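PDB 4EUN: thermoresistant glucokinase from Janibacter sp. HTCC2649, which probably phosphorylates a sugar acid at the expense of ATP, most likely gluconate to 6-phosphogluconate, as gluconokinases do. Local coordinates for residues 82-85 with 86-89; 91-94 with 95-99; 116-119 with 120-123. All coordinates share one frame; numbering follows the deposited sequence.

Overall arrangement
The three contacts share one flank of an alpha/beta fold of the P-loop kinase type, in which helices surround a parallel five-stranded sheet of strand order 2-3-1-4-5. Contacts 1 and 2 follow each other along helix 80-99, their centres about 14 Å apart. Contact 3 comes later, where helix 113-119 runs into the loop before strand 127-132; its centre lies about 11 Å from that of contact 1 and about 10 Å from that of contact 2. Val118 packs against Trp84 and Leu87, and Pro123 against Met94, so the two helices are held together on one side of the sheet. Through Trp93 and Arg97 the far end of helix 80-99 also meets the second subunit.

Contact 1. Residues 82-85 with 86-89; sequences DRWP and WLRS
Trp84 and Pro85 meet Arg88 one turn further along helix 80-99, at a place where a proline interrupts the alpha-helical bonding. Pro85 has no N-H to give to the preceding turn, and the helix is kinked there. The i to i+4 bonding is taken up again by Leu87 N, which gives a nearly straight bond to Arg83 O (2.9 Å, 174°), followed by the bonds from Arg88 N to Trp84 O and from Ser89 N to Pro85 O.

On the exposed side Arg88 runs back along the turn. Its CB and CG both pass the carbonyl oxygen of Trp84, with CG 3.6 Å from Trp84 O. Beyond CD the chain turns back (chi3 -63°), which lays the guanidinium over the preceding turn. NE and CZ stay close to the same oxygen, and Trp84 O lies 3.8 Å from the guanidinium plane, over its centre. At the tip the two nitrogens part: NH1 rests on the pyrrolidine ring, 3.7 Å from Pro85 CG, while NH2 reaches Trp84 CB at 3.8 Å.

The buried flank is more apolar. Leu87 sends CD1 obliquely to the indole of Trp84, 3.9 Å from CE3, and Tyr115 of helix 113-119 meets that indole edge-to-face. Arg83 leads its extended chain away from Trp86 to a hydrogen bond from NH1 to the hydroxyl of Tyr115, whereas Trp86 uses NE1 to bind Ala60 O and stacks on His64.

On the same helix Ser89 folds its hydroxyl back (chi1 74°) to the preceding turn, so that Trp86 O accepts a hydrogen bond from Ser89 OG at 2.8 Å.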
loop_
_atom_site.group_PDB
_atom_site.type_symbol
_atom_site.label_atom_id
_atom_site.label_comp_id
_atom_site.label_asym_id
_atom_site.label_seq_id
_atom_site.Cartn_x
_atom_site.Cartn_y
_atom_site.Cartn_z
ATOM N N ASP A 82 -20.550 -5.008 8.863
ATOM C CA ASP A 82 -19.767 -3.882 8.350
ATOM C C ASP A 82 -18.737 -4.364 7.353
ATOM O O ASP A 82 -18.383 -3.645 6.413
ATOM C CB ASP A 82 -19.026 -3.169 9.485
ATOM C CG ASP A 82 -19.957 -2.506 10.475
ATOM O OD1 ASP A 82 -21.037 -2.027 10.063
ATOM O OD2 ASP A 82 -19.606 -2.472 11.675
ATOM N N ARG A 83 -18.247 -5.580 7.568
ATOM C CA ARG A 83 -17.094 -6.067 6.818
ATOM C C ARG A 83 -17.416 -6.816 5.533
ATOM O O ARG A 83 -16.556 -6.886 4.650
ATOM C CB ARG A 83 -16.190 -6.941 7.700
ATOM C CG ARG A 83 -15.474 -6.182 8.813
ATOM C CD ARG A 83 -14.671 -7.122 9.690
ATOM N NE ARG A 83 -13.975 -6.423 10.774
ATOM C CZ ARG A 83 -14.076 -6.731 12.064
ATOM N NH1 ARG A 83 -14.858 -7.724 12.458
ATOM N NH2 ARG A 83 -13.401 -6.031 12.966
ATOM N N TRP A 84 -18.617 -7.383 5.417
ATOM C CA TRP A 84 -18.939 -8.180 4.227
ATOM C C TRP A 84 -18.736 -7.431 2.898
ATOM O O TRP A 84 -18.106 -7.980 1.992
ATOM C CB TRP A 84 -20.342 -8.819 4.276
ATOM C CG TRP A 84 -20.612 -9.765 5.423
ATOM C CD1 TRP A 84 -21.684 -9.722 6.272
ATOM C CD2 TRP A 84 -19.829 -10.902 5.831
ATOM N NE1 TRP A 84 -21.614 -10.749 7.182
ATOM C CE2 TRP A 84 -20.484 -11.488 6.934
ATOM C CE3 TRP A 84 -18.635 -11.476 5.378
ATOM C CZ2 TRP A 84 -19.986 -12.617 7.590
ATOM C CZ3 TRP A 84 -18.150 -12.603 6.029
ATOM C CH2 TRP A 84 -18.819 -13.156 7.118
ATOM N N PRO A 85 -19.264 -6.189 2.766
ATOM C CA PRO A 85 -19.066 -5.517 1.472
ATOM C C PRO A 85 -17.595 -5.239 1.179
ATOM O O PRO A 85 -17.192 -5.323 0.020
ATOM C CB PRO A 85 -19.843 -4.203 1.631
ATOM C CG PRO A 85 -20.890 -4.512 2.670
ATOM C CD PRO A 85 -20.188 -5.428 3.630
ATOM N N TRP A 86 -16.817 -4.938 2.215
ATOM C CA TRP A 86 -15.381 -4.715 2.095
ATOM C C TRP A 86 -14.653 -5.971 1.612
ATOM O O TRP A 86 -13.876 -5.927 0.659
ATOM C CB TRP A 86 -14.835 -4.246 3.448
ATOM C CG TRP A 86 -13.334 -4.209 3.584
ATOM C CD1 TRP A 86 -12.466 -3.427 2.876
ATOM C CD2 TRP A 86 -12.537 -4.942 4.526
ATOM N NE1 TRP A 86 -11.183 -3.645 3.304
ATOM C CE2 TRP A 86 -11.194 -4.569 4.316
ATOM C CE3 TRP A 86 -12.830 -5.882 5.520
ATOM C CZ2 TRP A 86 -10.143 -5.102 5.065
ATOM C CZ3 TRP A 86 -11.788 -6.415 6.262
ATOM C CH2 TRP A 86 -10.458 -6.026 6.029
ATOM N N LEU A 87 -14.920 -7.094 2.262
ATOM C CA LEU A 87 -14.348 -8.370 1.864
ATOM C C LEU A 87 -14.731 -8.751 0.432
ATOM O O LEU A 87 -13.903 -9.276 -0.318
ATOM C CB LEU A 87 -14.795 -9.453 2.846
ATOM C CG LEU A 87 -14.221 -9.235 4.240
ATOM C CD1 LEU A 87 -15.021 -10.043 5.237
ATOM C CD2 LEU A 87 -12.760 -9.661 4.305
ATOM N N ARG A 88 -15.982 -8.503 0.053
ATOM C CA ARG A 88 -16.404 -8.798 -1.316
ATOM C C ARG A 88 -15.684 -7.914 -2.326
ATOM O O ARG A 88 -15.376 -8.367 -3.421
ATOM C CB ARG A 88 -17.921 -8.679 -1.493
ATOM C CG ARG A 88 -18.698 -9.879 -0.969
ATOM C CD ARG A 88 -20.172 -9.754 -1.320
ATOM N NE ARG A 88 -20.773 -8.584 -0.684
ATOM C CZ ARG A 88 -21.563 -8.638 0.382
ATOM N NH1 ARG A 88 -22.062 -7.524 0.900
ATOM N NH2 ARG A 88 -21.862 -9.811 0.925
ATOM N N SER A 89 -15.414 -6.667 -1.968
ATOM C CA SER A 89 -14.714 -5.788 -2.915
ATOM C C SER A 89 -13.267 -6.238 -3.083
ATOM O O SER A 89 -12.705 -6.146 -4.183
ATOM C CB SER A 89 -14.792 -4.326 -2.476
ATOM O OG SER A 89 -13.939 -4.081 -1.379
#

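Contact 2. Residues 91-94 with 95-99; sequences AEWM and DARAD
Arg97 lies against the indole of Trp93 one turn earlier in helix 80-99, an i to i+4 CH-pi contact in which the guanidinium reaches past the pyrrole edge, so that NE1 lies over its face. This is the tight part of the contact. Arg97 CG sits 4.0 Å from the centroid of the six-membered ring of Trp93, only 6° off its normal. A bend at chi2 (-57°) then carries the chain along the indole, until the guanidinium of Arg97 has Trp93 NE1 3.5 Å from its plane and over its centre. The two planes are 39° apart, so this is a tilted approach and not a parallel stack.

Polar partners fix both groups in this pose. Arg97 NE forms a salt bridge with Glu56, and the second subunit supplies two carbonyl oxygens: Ala62 O of that subunit to Trp93 NE1 and His64 O of that subunit to Arg97 NH1. The pair therefore belongs to the subunit interface as well as to the helix.

The loose side is that of Glu92, which is exposed and points away. Asp95 faces the loop at Gly122, while its CB stays 3.4 Å from Ala91 O. Back at the arginine, a water joins the two residues, donating to Trp93 O at 2.8 Å and accepting from Arg97 NH1 at 2.9 Å.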
loop_
_atom_site.group_PDB
_atom_site.type_symbol
_atom_site.label_atom_id
_atom_site.label_comp_id
_atom_site.label_asym_id
_atom_site.label_seq_id
_atom_site.Cartn_x
_atom_site.Cartn_y
_atom_site.Cartn_z
ATOM N N ALA A 91 -12.278 -9.397 -2.789
ATOM C CA ALA A 91 -12.370 -10.609 -3.589
ATOM C C ALA A 91 -12.548 -10.253 -5.059
ATOM O O ALA A 91 -11.904 -10.837 -5.937
ATOM C CB ALA A 91 -13.523 -11.487 -3.108
ATOM N N GLU A 92 -13.426 -9.290 -5.328
ATOM C CA GLU A 92 -13.680 -8.864 -6.700
ATOM C C GLU A 92 -12.444 -8.236 -7.326
ATOM O O GLU A 92 -12.153 -8.489 -8.496
ATOM C CB GLU A 92 -14.869 -7.902 -6.750
ATOM C CG GLU A 92 -16.204 -8.582 -6.449
ATOM C CD GLU A 92 -17.332 -7.597 -6.208
ATOM O OE1 GLU A 92 -17.130 -6.383 -6.435
ATOM O OE2 GLU A 92 -18.424 -8.040 -5.789
ATOM N N TRP A 93 -11.719 -7.430 -6.556
ATOM C CA TRP A 93 -10.503 -6.779 -7.062
ATOM C C TRP A 93 -9.470 -7.834 -7.434
ATOM O O TRP A 93 -8.887 -7.773 -8.519
ATOM C CB TRP A 93 -9.956 -5.811 -6.017
ATOM C CG TRP A 93 -8.716 -5.054 -6.414
ATOM C CD1 TRP A 93 -8.659 -3.848 -7.049
ATOM C CD2 TRP A 93 -7.358 -5.432 -6.137
ATOM N NE1 TRP A 93 -7.343 -3.459 -7.208
ATOM C CE2 TRP A 93 -6.526 -4.412 -6.653
ATOM C CE3 TRP A 93 -6.765 -6.534 -5.508
ATOM C CZ2 TRP A 93 -5.128 -4.464 -6.562
ATOM C CZ3 TRP A 93 -5.384 -6.590 -5.415
ATOM C CH2 TRP A 93 -4.574 -5.555 -5.947
ATOM N N MET A 94 -9.263 -8.817 -6.555
ATOM C CA MET A 94 -8.343 -9.911 -6.865
ATOM C C MET A 94 -8.775 -10.739 -8.078
ATOM O O MET A 94 -7.938 -11.140 -8.888
ATOM C CB MET A 94 -8.161 -10.826 -5.646
ATOM C CG MET A 94 -7.358 -10.208 -4.522
ATOM S SD MET A 94 -6.959 -11.433 -3.243
ATOM C CE MET A 94 -8.479 -11.469 -2.284
ATOM N N ASP A 95 -10.073 -11.007 -8.198
ATOM C CA ASP A 95 -10.599 -11.791 -9.312
ATOM C C ASP A 95 -10.378 -11.065 -10.630
ATOM O O ASP A 95 -9.991 -11.678 -11.627
ATOM C CB ASP A 95 -12.095 -12.054 -9.096
ATOM C CG ASP A 95 -12.660 -13.101 -10.034
ATOM O OD1 ASP A 95 -11.894 -13.922 -10.587
ATOM O OD2 ASP A 95 -13.896 -13.117 -10.196
ATOM N N ALA A 96 -10.588 -9.754 -10.628
ATOM C CA ALA A 96 -10.443 -8.986 -11.868
ATOM C C ALA A 96 -8.971 -8.861 -12.260
ATOM O O ALA A 96 -8.644 -8.865 -13.455
ATOM C CB ALA A 96 -11.073 -7.622 -11.723
ATOM N N ARG A 97 -8.093 -8.732 -11.264
ATOM C CA ARG A 97 -6.650 -8.740 -11.520
ATOM C C ARG A 97 -6.248 -10.085 -12.128
ATOM O O ARG A 97 -5.567 -10.133 -13.157
ATOM C CB ARG A 97 -5.850 -8.467 -10.237
ATOM C CG ARG A 97 -5.959 -7.034 -9.673
ATOM C CD ARG A 97 -5.533 -6.048 -10.706
ATOM N NE ARG A 97 -4.984 -4.772 -10.236
ATOM C CZ ARG A 97 -5.630 -3.614 -10.309
ATOM N NH1 ARG A 97 -6.877 -3.571 -10.757
ATOM N NH2 ARG A 97 -5.035 -2.495 -9.944
ATOM N N ALA A 98 -6.678 -11.176 -11.494
ATOM C CA ALA A 98 -6.437 -12.532 -11.993
ATOM C C ALA A 98 -6.842 -12.701 -13.451
ATOM O O ALA A 98 -6.109 -13.297 -14.258
ATOM C CB ALA A 98 -7.189 -13.554 -11.119
ATOM N N ASP A 99 -8.019 -12.188 -13.794
ATOM C CA ASP A 99 -8.542 -12.353 -15.146
ATOM C C ASP A 99 -7.642 -11.678 -16.167
ATOM O O ASP A 99 -7.587 -12.098 -17.325
ATOM C CB ASP A 99 -9.960 -11.790 -15.247
ATOM C CG ASP A 99 -11.010 -12.772 -14.767
ATOM O OD1 ASP A 99 -10.725 -13.991 -14.757
ATOM O OD2 ASP A 99 -12.121 -12.327 -14.412
HETATM O O HOH W 1 -8.966 -5.504 -10.239
#

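Contact 3. Residues 116-119 with 120-123; sequences RDVL and REGP
Asp117 and Arg120 form a salt bridge beside the type I beta turn, Leu119 to Gly122, by which the chain leaves helix 113-119. Arg120 NH2 gives its hydrogen to Asp117 OD1 at 2.9 Å. OD1 lies almost in the guanidinium plane, whereas NH2 meets it on its anti side, 26° out of the carboxylate plane. The two flat groups are thus well turned, 59° apart. The pair is part of a wider charge network: Asp117 OD1 also binds Arg113, and Glu169 takes both Arg120 NH2 and Arg116 NE. The shared carboxylates probably offset the closeness of these arginines.

The bend at chi3 of Arg120 (-68°) folds its guanidinium back over the helix, with Arg116 O 3.6 Å from its plane and offset toward the rim. That same oxygen accepts the alpha-helical bond from Arg120 N. The pattern then tightens to i to i+3: Glu121 N bonds to Val118 O and Gly122 N to Leu119 O (3.2 Å), both donors standing well above the carbonyl plane as the chain turns away.

Two van der Waals contacts are made with carbonyl oxygens: the extended chain of Glu121 lies back along the helix, its CG 3.4 Å from Asp117 O, and Pro123 sets CD 3.4 Å from Leu119 O. Outside the contact, buried Leu119 packs on Leu90, Leu111 and Phe128, and Pro123 on Met94.

Two waters bridge polar atoms. One accepts from Arg120 NE at 3.1 Å and reaches Asp117 OD1 only weakly; a second donates to both Val118 O and Glu121 OE1, at 3.1 Å each.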
loop_
_atom_site.group_PDB
_atom_site.type_symbol
_atom_site.label_atom_id
_atom_site.label_comp_id
_atom_site.label_asym_id
_atom_site.label_seq_id
_atom_site.Cartn_x
_atom_site.Cartn_y
_atom_site.Cartn_z
ATOM N N ARG A 116 -12.052 -15.091 5.416
ATOM C CA ARG A 116 -11.139 -15.682 4.444
ATOM C C ARG A 116 -11.903 -16.482 3.395
ATOM O O ARG A 116 -11.496 -16.508 2.236
ATOM C CB ARG A 116 -10.051 -16.515 5.142
ATOM C CG ARG A 116 -9.225 -15.669 6.117
ATOM C CD ARG A 116 -7.998 -16.388 6.665
ATOM N NE ARG A 116 -8.308 -17.542 7.525
ATOM C CZ ARG A 116 -8.381 -17.504 8.852
ATOM N NH1 ARG A 116 -8.220 -16.367 9.510
ATOM N NH2 ARG A 116 -8.636 -18.617 9.521
ATOM N N ASP A 117 -13.008 -17.117 3.791
ATOM C CA ASP A 117 -13.875 -17.803 2.821
ATOM C C ASP A 117 -14.371 -16.841 1.736
ATOM O O ASP A 117 -14.376 -17.174 0.542
ATOM C CB ASP A 117 -15.086 -18.444 3.516
ATOM C CG ASP A 117 -14.717 -19.630 4.392
ATOM O OD1 ASP A 117 -13.639 -20.227 4.196
ATOM O OD2 ASP A 117 -15.529 -19.985 5.278
ATOM N N VAL A 118 -14.773 -15.637 2.141
ATOM C CA VAL A 118 -15.241 -14.635 1.185
ATOM C C VAL A 118 -14.121 -14.191 0.235
ATOM O O VAL A 118 -14.330 -14.087 -0.974
ATOM C CB VAL A 118 -15.843 -13.403 1.895
ATOM C CG1 VAL A 118 -16.227 -12.332 0.887
ATOM C CG2 VAL A 118 -17.049 -13.811 2.726
ATOM N N LEU A 119 -12.924 -13.952 0.771
ATOM C CA LEU A 119 -11.774 -13.617 -0.077
ATOM C C LEU A 119 -11.538 -14.710 -1.120
ATOM O O LEU A 119 -11.241 -14.416 -2.282
ATOM C CB LEU A 119 -10.514 -13.422 0.776
ATOM C CG LEU A 119 -10.553 -12.238 1.749
ATOM C CD1 LEU A 119 -9.259 -12.119 2.543
ATOM C CD2 LEU A 119 -10.805 -10.944 0.995
ATOM N N ARG A 120 -11.703 -15.969 -0.715
ATOM C CA ARG A 120 -11.468 -17.096 -1.621
ATOM C C ARG A 120 -12.553 -17.263 -2.683
ATOM O O ARG A 120 -12.391 -18.050 -3.616
ATOM C CB ARG A 120 -11.248 -18.398 -0.842
ATOM C CG ARG A 120 -9.839 -18.528 -0.252
ATOM C CD ARG A 120 -9.622 -19.873 0.447
ATOM N NE ARG A 120 -10.435 -19.984 1.652
ATOM C CZ ARG A 120 -9.962 -19.863 2.892
ATOM N NH1 ARG A 120 -8.671 -19.638 3.106
ATOM N NH2 ARG A 120 -10.786 -19.963 3.921
ATOM N N GLU A 121 -13.650 -16.520 -2.554
ATOM C CA GLU A 121 -14.692 -16.537 -3.587
ATOM C C GLU A 121 -14.277 -15.771 -4.840
ATOM O O GLU A 121 -14.911 -15.901 -5.886
ATOM C CB GLU A 121 -16.015 -15.972 -3.047
ATOM C CG GLU A 121 -16.634 -16.773 -1.903
ATOM C CD GLU A 121 -17.905 -16.134 -1.360
ATOM O OE1 GLU A 121 -18.383 -15.146 -1.959
ATOM O OE2 GLU A 121 -18.425 -16.618 -0.331
ATOM N N GLY A 122 -13.218 -14.972 -4.734
ATOM C CA GLY A 122 -12.758 -14.157 -5.846
ATOM C C GLY A 122 -11.839 -14.876 -6.819
ATOM O O GLY A 122 -12.301 -15.468 -7.796
ATOM N N PRO A 123 -10.524 -14.824 -6.557
ATOM C CA PRO A 123 -9.510 -15.365 -7.471
ATOM C C PRO A 123 -9.387 -16.883 -7.338
ATOM O O PRO A 123 -9.959 -17.470 -6.419
ATOM C CB PRO A 123 -8.231 -14.674 -6.997
ATOM C CG PRO A 123 -8.451 -14.510 -5.511
ATOM C CD PRO A 123 -9.919 -14.208 -5.357
HETATM O O HOH W 2 -13.217 -21.043 0.927
HETATM O O HOH W 3 -16.625 -12.678 -2.433
#